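Local coordinates for R.MvaI (Kocuria varians, PDB 2OA9), which acts as a monomeric restriction endonuclease that recognises its DNA target asymmetrically and, by its PD-(D/E)XK family, probably cuts it with metal-ion help, at residues Thr32-Thr37 with Ile59-Thr64; Asn84-Asn89 with Asn146-Ser151; Phe121-Asp126 with Gln130-Glu135; Ile166-Ala171 with Lys238-Gly243. All coordinates share one frame; numbering follows the deposited sequence.

Contact 1: Thr32-Thr37 with Ile59-Thr64; sequences TGIGKT and IKTHET. With CD (cadmium ion), chain E.
Torsions about CA-CB bring two methyl groups together here: in I34, CG2 stands anti to the backbone N (chi1 of CG1 -69°), and in T61 a chi1 of 65° turns CG2 anti to the carbonyl carbon, leaving OG1 between the backbone N and the carbonyl. I34 CG2 and T61 CG2 meet at 3.6 Å, their side chains crossing at about a right angle. The contact lays the first turn of helix 33-49 against the end of strand 58-61, in a fold of the PD-(D/E)XK clan; the E58-I59-K60 run probably supplies that signature's E-X-K, and D53, E58 and I59 bind calcium in another structure of the enzyme. G35 brings its backbone close to the strand, its CA lying 5.6 Å from K60 CA. Beside it, the CG2 branch of I59 comes to 3.9 Å from G35 O, while the end of this side chain turns away from the segment 32-37 towards F38 and E39 on the same helix. Within the sheet, K60 is hydrogen-bonded through its backbone to A167 and I169 of the neighbouring strand 166-176. The chain then enters helix 62-66, where H62 ND1 binds a cadmium ion at 2.3 Å together with E237. T61 is the N-cap of that helix: the same torsion that frees its methyl for I34 lets OG1 accept from T64 N, 3.0 Å away at an N-H...O angle of 160°.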
loop_
_atom_site.group_PDB
_atom_site.type_symbol
_atom_site.label_atom_id
_atom_site.label_comp_id
_atom_site.label_asym_id
_atom_site.label_seq_id
_atom_site.Cartn_x
_atom_site.Cartn_y
_atom_site.Cartn_z
ATOM N N THR A 32 5.623 -4.903 -19.696
ATOM C CA THR A 32 6.423 -4.023 -18.841
ATOM C C THR A 32 7.019 -2.798 -19.565
ATOM O O THR A 32 7.464 -1.860 -18.901
ATOM C CB THR A 32 7.558 -4.843 -18.173
ATOM N N GLY A 33 7.016 -2.812 -20.901
ATOM C CA GLY A 33 7.745 -1.849 -21.715
ATOM C C GLY A 33 7.401 -0.378 -21.486
ATOM O O GLY A 33 8.303 0.472 -21.445
ATOM N N ILE A 34 6.119 -0.070 -21.350
ATOM C CA ILE A 34 5.662 1.306 -21.189
ATOM C C ILE A 34 6.250 1.892 -19.906
ATOM O O ILE A 34 6.849 2.963 -19.923
ATOM C CB ILE A 34 4.111 1.397 -21.179
ATOM C CG1 ILE A 34 3.570 1.059 -22.578
ATOM C CG2 ILE A 34 3.659 2.770 -20.776
ATOM C CD1 ILE A 34 2.109 0.776 -22.615
ATOM N N GLY A 35 6.090 1.168 -18.807
ATOM C CA GLY A 35 6.587 1.633 -17.529
ATOM C C GLY A 35 8.103 1.705 -17.457
ATOM O O GLY A 35 8.685 2.692 -16.983
ATOM N N LYS A 36 8.783 0.680 -17.947
ATOM C CA LYS A 36 10.239 0.651 -17.842
ATOM C C LYS A 36 10.891 1.740 -18.702
ATOM O O LYS A 36 11.893 2.335 -18.317
ATOM C CB LYS A 36 10.777 -0.741 -18.238
ATOM C CG LYS A 36 12.291 -0.941 -18.102
ATOM C CD LYS A 36 12.883 -1.776 -19.249
ATOM C CE LYS A 36 14.163 -1.166 -19.805
ATOM N NZ LYS A 36 15.149 -0.820 -18.742
ATOM N N THR A 37 10.323 2.002 -19.870
ATOM C CA THR A 37 10.828 3.071 -20.705
ATOM C C THR A 37 10.653 4.390 -19.964
ATOM O O THR A 37 11.545 5.218 -19.988
ATOM C CB THR A 37 10.114 3.109 -22.048
ATOM O OG1 THR A 37 10.414 1.917 -22.789
ATOM C CG2 THR A 37 10.614 4.258 -22.919
ATOM N N ILE A 59 6.212 2.976 -10.945
ATOM C CA ILE A 59 5.635 3.400 -12.203
ATOM C C ILE A 59 4.781 2.279 -12.758
ATOM O O ILE A 59 5.285 1.194 -13.036
ATOM C CB ILE A 59 6.726 3.726 -13.220
ATOM C CG1 ILE A 59 7.735 4.731 -12.636
ATOM C CG2 ILE A 59 6.118 4.245 -14.504
ATOM C CD1 ILE A 59 7.290 6.144 -12.616
ATOM N N LYS A 60 3.501 2.544 -12.988
ATOM C CA LYS A 60 2.604 1.580 -13.627
ATOM C C LYS A 60 1.669 2.288 -14.589
ATOM O O LYS A 60 1.436 3.460 -14.410
ATOM C CB LYS A 60 1.758 0.870 -12.573
ATOM C CG LYS A 60 2.559 0.195 -11.466
ATOM C CD LYS A 60 2.074 -1.187 -11.136
ATOM C CE LYS A 60 3.169 -2.230 -11.271
ATOM N NZ LYS A 60 3.809 -2.111 -12.624
ATOM N N THR A 61 1.132 1.578 -15.579
ATOM C CA THR A 61 0.030 2.106 -16.370
ATOM C C THR A 61 -1.272 1.963 -15.610
ATOM O O THR A 61 -1.343 1.253 -14.632
ATOM C CB THR A 61 -0.137 1.421 -17.716
ATOM O OG1 THR A 61 -0.499 0.061 -17.505
ATOM C CG2 THR A 61 1.158 1.380 -18.520
ATOM N N HIS A 62 -2.310 2.639 -16.090
ATOM C CA HIS A 62 -3.636 2.503 -15.447
ATOM C C HIS A 62 -4.056 1.047 -15.543
ATOM O O HIS A 62 -4.656 0.498 -14.605
ATOM C CB HIS A 62 -4.712 3.379 -16.130
ATOM C CG HIS A 62 -4.414 4.861 -15.851
ATOM N ND1 HIS A 62 -4.974 5.546 -14.798
ATOM C CD2 HIS A 62 -3.584 5.740 -16.477
ATOM C CE1 HIS A 62 -4.465 6.758 -14.749
ATOM N NE2 HIS A 62 -3.632 6.902 -15.757
ATOM N N GLU A 63 -3.748 0.401 -16.671
ATOM C CA GLU A 63 -4.103 -0.990 -16.860
ATOM C C GLU A 63 -3.404 -1.923 -15.869
ATOM O O GLU A 63 -4.026 -2.800 -15.290
ATOM C CB GLU A 63 -3.780 -1.392 -18.292
ATOM C CG GLU A 63 -4.356 -2.729 -18.650
ATOM C CD GLU A 63 -4.107 -3.047 -20.104
ATOM O OE1 GLU A 63 -2.961 -3.440 -20.419
ATOM O OE2 GLU A 63 -5.029 -2.840 -20.917
ATOM N N THR A 64 -2.113 -1.719 -15.667
ATOM C CA THR A 64 -1.368 -2.581 -14.783
ATOM C C THR A 64 -1.741 -2.238 -13.333
ATOM O O THR A 64 -1.840 -3.113 -12.490
ATOM C CB THR A 64 0.113 -2.446 -15.069
ATOM O OG1 THR A 64 0.405 -2.937 -16.394
ATOM C CG2 THR A 64 0.926 -3.305 -14.124
HETATM CD CD CD E . -6.957 4.983 -13.731
#

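Contact 2: Asn84-Asn89 with Asn146-Ser151; sequences NTMLRN and NSVYWS
Helix 83-91 runs past strand 143-151 with its nearest backbone approach between L87 and V148, whose CA atoms are 8.8 Å apart, a spacing bridged by side chains. Across it V148 projects a single branch, CG2, placed anti to its carbonyl carbon by a chi1 of 174° for CG1. Two helix residues receive this methyl. M86 starts with CG anti to its backbone N and bends at chi2 and chi3, which brings CE to 3.6 Å from V148 CG2; the two side chains slide past each other in opposite directions. L87 comes in obliquely with its CD2 branch, 4.0 Å from the same V148 CG2. M86 CE and L87 CD2 are themselves about 4.1 Å apart, and the valine methyl thus rests over the seam between neighbouring residues of one helical turn. Around this small cluster, P77 also packs on V148, and L87 reaches both L134 of the adjacent strand and I213 of strand 207-215, which sets the helix between two antiparallel sheets. With methyl groups alone meeting, the contact is purely van der Waals and carries little directional constraint; the helix takes its polar anchoring elsewhere, for instance through R88 and T85 on T225.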
loop_
_atom_site.group_PDB
_atom_site.type_symbol
_atom_site.label_atom_id
_atom_site.label_comp_id
_atom_site.label_asym_id
_atom_site.label_seq_id
_atom_site.Cartn_x
_atom_site.Cartn_y
_atom_site.Cartn_z
ATOM N N ASN A 84 -0.087 -9.322 18.771
ATOM C CA ASN A 84 -0.067 -10.293 17.665
ATOM C C ASN A 84 0.079 -11.726 18.167
ATOM O O ASN A 84 -0.568 -12.650 17.663
ATOM C CB ASN A 84 0.872 -9.827 16.503
ATOM C CG ASN A 84 0.160 -8.786 15.533
ATOM O OD1 ASN A 84 -1.037 -8.456 15.672
ATOM N ND2 ASN A 84 0.903 -8.286 14.558
ATOM N N THR A 85 0.812 -11.919 19.259
ATOM C CA THR A 85 0.889 -13.196 19.939
ATOM C C THR A 85 -0.440 -13.639 20.536
ATOM O O THR A 85 -0.843 -14.783 20.411
ATOM C CB THR A 85 1.969 -13.172 21.017
ATOM O OG1 THR A 85 3.237 -12.832 20.405
ATOM C CG2 THR A 85 2.118 -14.530 21.708
ATOM N N MET A 86 -1.161 -12.708 21.185
ATOM C CA MET A 86 -2.495 -13.063 21.680
ATOM C C MET A 86 -3.416 -13.485 20.555
ATOM O O MET A 86 -4.166 -14.448 20.661
ATOM C CB MET A 86 -3.131 -11.920 22.457
ATOM C CG MET A 86 -4.484 -12.248 23.064
ATOM S SD MET A 86 -5.905 -11.971 21.932
ATOM C CE MET A 86 -5.827 -10.229 21.871
ATOM N N LEU A 87 -3.386 -12.742 19.452
ATOM C CA LEU A 87 -4.307 -12.996 18.369
ATOM C C LEU A 87 -4.080 -14.371 17.784
ATOM O O LEU A 87 -5.013 -15.120 17.513
ATOM C CB LEU A 87 -4.188 -11.952 17.269
ATOM C CG LEU A 87 -4.676 -10.548 17.578
ATOM C CD1 LEU A 87 -4.252 -9.608 16.438
ATOM C CD2 LEU A 87 -6.187 -10.499 17.777
ATOM N N ARG A 88 -2.828 -14.735 17.578
ATOM C CA ARG A 88 -2.579 -16.021 16.961
ATOM C C ARG A 88 -2.951 -17.177 17.888
ATOM O O ARG A 88 -3.585 -18.134 17.448
ATOM C CB ARG A 88 -1.137 -16.104 16.425
ATOM C CG ARG A 88 -0.094 -16.485 17.371
ATOM C CD ARG A 88 1.300 -16.626 16.705
ATOM N NE ARG A 88 2.221 -16.792 17.759
ATOM C CZ ARG A 88 2.567 -17.966 18.272
ATOM N NH1 ARG A 88 2.054 -19.113 17.809
ATOM N NH2 ARG A 88 3.404 -18.011 19.300
ATOM N N ASN A 89 -2.559 -17.045 19.163
ATOM C CA ASN A 89 -2.770 -18.135 20.103
ATOM C C ASN A 89 -4.265 -18.271 20.431
ATOM O O ASN A 89 -4.789 -19.379 20.478
ATOM C CB ASN A 89 -1.979 -17.953 21.361
ATOM C CG ASN A 89 -0.555 -18.460 21.208
ATOM O OD1 ASN A 89 -0.327 -19.268 20.347
ATOM N ND2 ASN A 89 0.371 -17.951 21.980
ATOM N N ASN A 146 -12.847 -6.195 21.233
ATOM C CA ASN A 146 -12.439 -5.091 20.366
ATOM C C ASN A 146 -11.272 -4.315 21.001
ATOM O O ASN A 146 -11.076 -3.117 20.747
ATOM C CB ASN A 146 -13.626 -4.192 20.007
ATOM C CG ASN A 146 -14.162 -3.461 21.173
ATOM O OD1 ASN A 146 -13.830 -3.736 22.331
ATOM N ND2 ASN A 146 -15.038 -2.502 20.871
ATOM N N SER A 147 -10.474 -5.004 21.793
ATOM C CA SER A 147 -9.354 -4.407 22.517
ATOM C C SER A 147 -8.119 -4.101 21.715
ATOM O O SER A 147 -7.339 -3.197 22.108
ATOM C CB SER A 147 -8.990 -5.271 23.727
ATOM O OG SER A 147 -8.380 -6.490 23.330
ATOM N N VAL A 148 -7.913 -4.812 20.620
ATOM C CA VAL A 148 -6.719 -4.671 19.817
ATOM C C VAL A 148 -6.886 -3.468 18.894
ATOM O O VAL A 148 -7.919 -3.331 18.219
ATOM C CB VAL A 148 -6.424 -5.983 19.016
ATOM C CG1 VAL A 148 -5.283 -5.749 18.092
ATOM C CG2 VAL A 148 -6.128 -7.169 19.969
ATOM N N TYR A 149 -5.896 -2.570 18.885
ATOM C CA TYR A 149 -6.019 -1.356 18.074
ATOM C C TYR A 149 -4.703 -0.804 17.642
ATOM O O TYR A 149 -3.668 -1.129 18.210
ATOM C CB TYR A 149 -6.859 -0.256 18.779
ATOM C CG TYR A 149 -6.232 0.430 19.992
ATOM C CD1 TYR A 149 -5.199 1.338 19.852
ATOM C CD2 TYR A 149 -6.752 0.219 21.252
ATOM C CE1 TYR A 149 -4.674 2.005 20.954
ATOM C CE2 TYR A 149 -6.236 0.870 22.365
ATOM C CZ TYR A 149 -5.198 1.753 22.210
ATOM O OH TYR A 149 -4.694 2.331 23.355
ATOM N N TRP A 150 -4.777 0.040 16.633
ATOM C CA TRP A 150 -3.671 0.856 16.124
ATOM C C TRP A 150 -4.039 2.281 16.393
ATOM O O TRP A 150 -5.118 2.718 15.999
ATOM C CB TRP A 150 -3.503 0.699 14.589
ATOM C CG TRP A 150 -3.090 -0.640 14.100
ATOM C CD1 TRP A 150 -1.827 -1.031 13.762
ATOM C CD2 TRP A 150 -3.929 -1.775 13.874
ATOM N NE1 TRP A 150 -1.824 -2.328 13.318
ATOM C CE2 TRP A 150 -3.102 -2.828 13.408
ATOM C CE3 TRP A 150 -5.294 -2.029 14.045
ATOM C CZ2 TRP A 150 -3.613 -4.087 13.114
ATOM C CZ3 TRP A 150 -5.792 -3.264 13.743
ATOM C CH2 TRP A 150 -4.954 -4.290 13.275
ATOM N N SER A 151 -3.192 3.047 17.058
ATOM C CA SER A 151 -3.496 4.458 17.205
ATOM C C SER A 151 -3.384 5.230 15.904
ATOM O O SER A 151 -2.580 4.874 15.030
ATOM C CB SER A 151 -2.534 5.097 18.228
ATOM O OG SER A 151 -1.193 5.028 17.773
#

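Contact 3: Phe121-Asp126 with Gln130-Glu135; sequences FKIDID and QVVRLE. With CD (cadmium ion), chain G.
D126 OD2 is gripped by two nitrogens of R133: NE at 2.9 Å, on the oxygen's anti lone pair, and NH2 at 3.2 Å, nearly in line with the C-O bond. This side-on salt bridge closes the turn end of the antiparallel beta hairpin 119-126/131-138. Both donors address one oxygen within the guanidinium plane, although the carboxylate plane is turned 40° from it, and V131 CG2 covers one guanidinium face near its rim. At this end Q130 and V131 both stand opposite D126, forming a G1 beta bulge, with Q130 in the left-handed helical region. From there the backbone is in regular register, with K122-E135, D124-R133 and D126-V131 as hydrogen-bonded pairs. A second salt bridge lies farther along the same face, where K122 NZ meets E135 OE1 at 2.7 Å on its syn side; the lysine curls over at chi3 and chi4 to reach it. Between the bridges, D124 OD2 and E135 OE2 are 4.1 Å apart, a proximity of like charges that K122 and the metal on D124 probably ease. The other face is apolar: I123 CG2 presses on V132 CG1 at a tight 3.4 Å, I125 CD1 lies on V132 CG2, and I123 CD1 on L134 CD1, with I123, I125 and V132 covered by helices 195-204 and 152-162. D124 also binds a cadmium ion bidentately, consistent with the calcium site that D124 and I125 form in another structure of the enzyme; a water on that cadmium donates to I125 O at 2.6 Å.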
loop_
_atom_site.group_PDB
_atom_site.type_symbol
_atom_site.label_atom_id
_atom_site.label_comp_id
_atom_site.label_asym_id
_atom_site.label_seq_id
_atom_site.Cartn_x
_atom_site.Cartn_y
_atom_site.Cartn_z
ATOM N N PHE A 121 -13.779 -11.511 11.794
ATOM C CA PHE A 121 -13.056 -10.289 12.087
ATOM C C PHE A 121 -13.632 -9.135 11.283
ATOM O O PHE A 121 -14.031 -9.328 10.151
ATOM C CB PHE A 121 -11.561 -10.407 11.769
ATOM C CG PHE A 121 -10.885 -11.528 12.466
ATOM C CD1 PHE A 121 -10.297 -11.332 13.713
ATOM C CD2 PHE A 121 -10.833 -12.788 11.902
ATOM C CE1 PHE A 121 -9.689 -12.370 14.384
ATOM C CE2 PHE A 121 -10.214 -13.836 12.577
ATOM C CZ PHE A 121 -9.661 -13.621 13.810
ATOM N N LYS A 122 -13.568 -7.928 11.865
ATOM C CA LYS A 122 -13.895 -6.683 11.156
ATOM C C LYS A 122 -13.039 -5.552 11.713
ATOM O O LYS A 122 -12.701 -5.536 12.889
ATOM C CB LYS A 122 -15.368 -6.376 11.290
ATOM C CG LYS A 122 -15.825 -5.222 10.381
ATOM C CD LYS A 122 -17.357 -5.192 10.227
ATOM C CE LYS A 122 -18.158 -5.055 11.483
ATOM N NZ LYS A 122 -18.015 -3.743 12.138
ATOM N N ILE A 123 -12.708 -4.561 10.905
ATOM C CA ILE A 123 -12.076 -3.338 11.421
ATOM C C ILE A 123 -13.160 -2.284 11.670
ATOM O O ILE A 123 -14.110 -2.134 10.902
ATOM C CB ILE A 123 -11.036 -2.783 10.437
ATOM C CG1 ILE A 123 -9.986 -3.857 10.059
ATOM C CG2 ILE A 123 -10.367 -1.501 10.998
ATOM C CD1 ILE A 123 -9.101 -4.261 11.196
ATOM N N ASP A 124 -13.084 -1.618 12.803
ATOM C CA ASP A 124 -13.957 -0.484 13.096
ATOM C C ASP A 124 -13.106 0.728 13.471
ATOM O O ASP A 124 -12.162 0.637 14.259
ATOM C CB ASP A 124 -15.045 -0.796 14.172
ATOM C CG ASP A 124 -16.112 0.233 14.226
ATOM O OD1 ASP A 124 -16.856 0.399 13.218
ATOM O OD2 ASP A 124 -16.265 0.985 15.218
ATOM N N ILE A 125 -13.461 1.886 12.935
ATOM C CA ILE A 125 -12.750 3.105 13.266
ATOM C C ILE A 125 -13.407 3.771 14.471
ATOM O O ILE A 125 -14.546 4.188 14.421
ATOM C CB ILE A 125 -12.664 4.095 12.059
ATOM C CG1 ILE A 125 -12.272 3.418 10.749
ATOM C CG2 ILE A 125 -11.678 5.208 12.399
ATOM C CD1 ILE A 125 -10.868 2.758 10.686
ATOM N N ASP A 126 -12.655 3.879 15.560
ATOM C CA ASP A 126 -13.093 4.580 16.758
ATOM C C ASP A 126 -12.610 6.024 16.621
ATOM O O ASP A 126 -11.599 6.384 17.178
ATOM C CB ASP A 126 -12.493 3.872 17.976
ATOM C CG ASP A 126 -13.004 4.376 19.273
ATOM O OD1 ASP A 126 -13.644 5.485 19.308
ATOM O OD2 ASP A 126 -12.782 3.714 20.303
ATOM N N GLN A 130 -9.589 8.124 18.369
ATOM C CA GLN A 130 -8.516 8.128 17.379
ATOM C C GLN A 130 -7.746 6.831 17.389
ATOM O O GLN A 130 -6.519 6.828 17.437
ATOM C CB GLN A 130 -7.548 9.295 17.620
ATOM C CG GLN A 130 -8.189 10.629 17.760
ATOM C CD GLN A 130 -7.985 11.470 16.550
ATOM O OE1 GLN A 130 -7.069 12.303 16.512
ATOM N NE2 GLN A 130 -8.826 11.265 15.539
ATOM N N VAL A 131 -8.471 5.713 17.367
ATOM C CA VAL A 131 -7.836 4.407 17.175
ATOM C C VAL A 131 -8.631 3.592 16.149
ATOM O O VAL A 131 -9.796 3.803 15.937
ATOM C CB VAL A 131 -7.677 3.607 18.485
ATOM C CG1 VAL A 131 -6.971 4.475 19.556
ATOM C CG2 VAL A 131 -9.014 3.108 18.976
ATOM N N VAL A 132 -7.944 2.656 15.529
ATOM C CA VAL A 132 -8.510 1.698 14.587
ATOM C C VAL A 132 -8.549 0.359 15.301
ATOM O O VAL A 132 -7.483 -0.176 15.660
ATOM C CB VAL A 132 -7.613 1.623 13.326
ATOM C CG1 VAL A 132 -8.057 0.551 12.372
ATOM C CG2 VAL A 132 -7.534 2.975 12.647
ATOM N N ARG A 133 -9.742 -0.180 15.527
ATOM C CA ARG A 133 -9.922 -1.397 16.302
ATOM C C ARG A 133 -10.163 -2.615 15.455
ATOM O O ARG A 133 -10.872 -2.554 14.434
ATOM C CB ARG A 133 -11.113 -1.255 17.248
ATOM C CG ARG A 133 -10.983 -0.162 18.233
ATOM C CD ARG A 133 -12.110 -0.080 19.241
ATOM N NE ARG A 133 -11.886 0.960 20.256
ATOM C CZ ARG A 133 -11.154 0.792 21.361
ATOM N NH1 ARG A 133 -10.579 -0.371 21.650
ATOM N NH2 ARG A 133 -10.976 1.808 22.196
ATOM N N LEU A 134 -9.570 -3.724 15.892
ATOM C CA LEU A 134 -9.927 -5.055 15.395
ATOM C C LEU A 134 -11.039 -5.652 16.239
ATOM O O LEU A 134 -10.825 -5.961 17.411
ATOM C CB LEU A 134 -8.686 -5.971 15.395
ATOM C CG LEU A 134 -8.883 -7.403 14.892
ATOM C CD1 LEU A 134 -9.203 -7.371 13.443
ATOM C CD2 LEU A 134 -7.671 -8.196 15.127
ATOM N N GLU A 135 -12.210 -5.850 15.632
ATOM C CA GLU A 135 -13.301 -6.558 16.235
ATOM C C GLU A 135 -13.263 -8.044 15.933
ATOM O O GLU A 135 -13.038 -8.433 14.777
ATOM C CB GLU A 135 -14.629 -5.983 15.715
ATOM C CG GLU A 135 -14.881 -4.518 16.034
ATOM C CD GLU A 135 -16.168 -3.976 15.412
ATOM O OE1 GLU A 135 -16.607 -4.443 14.326
ATOM O OE2 GLU A 135 -16.704 -3.029 16.024
HETATM CD CD CD G . -18.356 1.931 14.021
HETATM O O HOH W 1 -16.990 3.663 13.661
#

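Contact 4: Ile166-Ala171 with Lys238-Gly243; sequences IAVISA and KLLEYG
I166 and L239 make the tight part of this contact, their end methyls CD1 and CD2 meeting at 3.9 Å as the side chains cross. It joins strand 166-176, in the mixed sheet of the PD-(D/E)XK fold, to the weakly bonded helix 236-242. L239 holds CG anti to its backbone N (chi1 -176°), which extends the isobutyl group towards the strand, and both residues are buried, with L70 packing on the pair and F190 adding to the cover of L239. The second pair is looser: V168 CG2 and L240 CD2 come no closer than 4.3 Å, and L240 is partly exposed. Beyond L240 the helix faces outward with E241, which binds a cadmium ion together with D206. On the strand, side-chain positions I166 and V168 point at the helix, while A167 between them points away and bonds through its backbone to E58 and K60 on strand 58-61. The I166 side chain lies about 4 Å from that of E58, one of the calcium ligands, so the I166 end of the pair lies next to a residue of the calcium site. L239 O accepts from two backbone donors, Y242 N at 3.0 Å and G243 N at 2.9 Å.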
loop_
_atom_site.group_PDB
_atom_site.type_symbol
_atom_site.label_atom_id
_atom_site.label_comp_id
_atom_site.label_asym_id
_atom_site.label_seq_id
_atom_site.Cartn_x
_atom_site.Cartn_y
_atom_site.Cartn_z
ATOM N N ILE A 166 4.245 7.581 -6.366
ATOM C CA ILE A 166 3.884 6.623 -7.407
ATOM C C ILE A 166 3.364 7.437 -8.586
ATOM O O ILE A 166 2.644 8.433 -8.379
ATOM C CB ILE A 166 2.759 5.679 -6.916
ATOM C CG1 ILE A 166 3.253 4.788 -5.786
ATOM C CG2 ILE A 166 2.248 4.789 -8.038
ATOM C CD1 ILE A 166 2.178 4.465 -4.799
ATOM N N ALA A 167 3.669 6.989 -9.796
ATOM C CA ALA A 167 3.092 7.587 -11.007
ATOM C C ALA A 167 2.329 6.524 -11.781
ATOM O O ALA A 167 2.856 5.462 -12.106
ATOM C CB ALA A 167 4.163 8.240 -11.871
ATOM N N VAL A 168 1.070 6.812 -12.068
ATOM C CA VAL A 168 0.239 5.966 -12.908
ATOM C C VAL A 168 0.078 6.689 -14.248
ATOM O O VAL A 168 -0.400 7.812 -14.290
ATOM C CB VAL A 168 -1.118 5.726 -12.272
ATOM C CG1 VAL A 168 -1.991 4.866 -13.146
ATOM C CG2 VAL A 168 -0.963 5.168 -10.887
ATOM N N ILE A 169 0.495 6.029 -15.306
ATOM C CA ILE A 169 0.752 6.656 -16.603
ATOM C C ILE A 169 -0.026 5.975 -17.713
ATOM O O ILE A 169 -0.554 4.870 -17.551
ATOM C CB ILE A 169 2.268 6.654 -16.940
ATOM C CG1 ILE A 169 2.795 5.237 -17.147
ATOM C CG2 ILE A 169 3.060 7.363 -15.825
ATOM C CD1 ILE A 169 4.257 5.175 -17.626
ATOM N N SER A 170 -0.110 6.609 -18.887
ATOM C CA SER A 170 -0.518 5.896 -20.079
ATOM C C SER A 170 0.244 6.373 -21.281
ATOM O O SER A 170 0.811 7.459 -21.244
ATOM C CB SER A 170 -2.038 5.968 -20.303
ATOM O OG SER A 170 -2.386 7.293 -20.661
ATOM N N ALA A 171 0.280 5.550 -22.322
ATOM C CA ALA A 171 1.030 5.903 -23.501
ATOM C C ALA A 171 0.436 5.290 -24.738
ATOM O O ALA A 171 -0.279 4.280 -24.660
ATOM C CB ALA A 171 2.455 5.425 -23.346
ATOM N N LYS A 238 -7.145 2.107 -7.096
ATOM C CA LYS A 238 -7.981 2.602 -6.047
ATOM C C LYS A 238 -7.330 3.690 -5.236
ATOM O O LYS A 238 -7.995 4.574 -4.701
ATOM C CB LYS A 238 -8.366 1.443 -5.176
ATOM C CG LYS A 238 -9.557 1.692 -4.348
ATOM C CD LYS A 238 -10.331 0.399 -4.101
ATOM C CE LYS A 238 -10.936 -0.238 -5.350
ATOM N NZ LYS A 238 -12.353 0.113 -5.589
ATOM N N LEU A 239 -6.017 3.655 -5.119
ATOM C CA LEU A 239 -5.270 4.693 -4.425
ATOM C C LEU A 239 -5.495 6.107 -5.007
ATOM O O LEU A 239 -5.528 7.079 -4.255
ATOM C CB LEU A 239 -3.779 4.348 -4.314
ATOM C CG LEU A 239 -2.915 5.334 -3.526
ATOM C CD1 LEU A 239 -3.425 5.549 -2.113
ATOM C CD2 LEU A 239 -1.468 4.800 -3.512
ATOM N N LEU A 240 -5.787 6.226 -6.309
ATOM C CA LEU A 240 -6.121 7.503 -6.925
ATOM C C LEU A 240 -7.432 8.089 -6.438
ATOM O O LEU A 240 -7.695 9.265 -6.640
ATOM C CB LEU A 240 -6.146 7.401 -8.456
ATOM C CG LEU A 240 -4.850 6.853 -9.073
ATOM C CD1 LEU A 240 -4.957 6.772 -10.552
ATOM C CD2 LEU A 240 -3.626 7.742 -8.672
ATOM N N GLU A 241 -8.259 7.293 -5.784
ATOM C CA GLU A 241 -9.476 7.824 -5.137
ATOM C C GLU A 241 -9.184 8.517 -3.817
ATOM O O GLU A 241 -9.852 9.480 -3.431
ATOM C CB GLU A 241 -10.467 6.678 -4.909
ATOM C CG GLU A 241 -11.676 6.939 -3.987
ATOM C CD GLU A 241 -12.609 5.758 -3.793
ATOM O OE1 GLU A 241 -12.521 4.781 -4.535
ATOM O OE2 GLU A 241 -13.460 5.807 -2.881
ATOM N N TYR A 242 -8.177 8.022 -3.108
ATOM C CA TYR A 242 -7.876 8.464 -1.740
ATOM C C TYR A 242 -6.701 9.426 -1.578
ATOM O O TYR A 242 -6.664 10.183 -0.607
ATOM C CB TYR A 242 -7.602 7.261 -0.839
ATOM C CG TYR A 242 -8.839 6.443 -0.649
ATOM C CD1 TYR A 242 -9.741 6.732 0.384
ATOM C CD2 TYR A 242 -9.193 5.412 -1.541
ATOM C CE1 TYR A 242 -10.901 6.042 0.528
ATOM C CE2 TYR A 242 -10.370 4.683 -1.404
ATOM C CZ TYR A 242 -11.229 4.998 -0.351
ATOM O OH TYR A 242 -12.370 4.336 -0.196
ATOM N N GLY A 243 -5.752 9.373 -2.495
ATOM C CA GLY A 243 -4.500 10.106 -2.315
ATOM C C GLY A 243 -4.583 11.502 -2.886
ATOM O O GLY A 243 -5.521 11.829 -3.637
#

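The four contacts fall into two groups on the chain. Contacts 1 and 4 share the mixed sheet, since strands 58-61 and 166-176 are parallel neighbours, with helix 33-49 and helix 236-242 packed against them; their centres are about 12 Å apart. Contacts 2 and 3 share the three-stranded sheet, where strand 131-138 pairs with strand 143-151, and their centres are about 11 Å apart. Contacts 1 and 2 lie on opposite sides of the chain's centre. Contacts 2 and 4 are buried and methyl-only, and contact 1 is a partly buried helix-strand touch. Contact 3 alone combines backbone pairing, salt bridges on a partly exposed face and an apolar buried face.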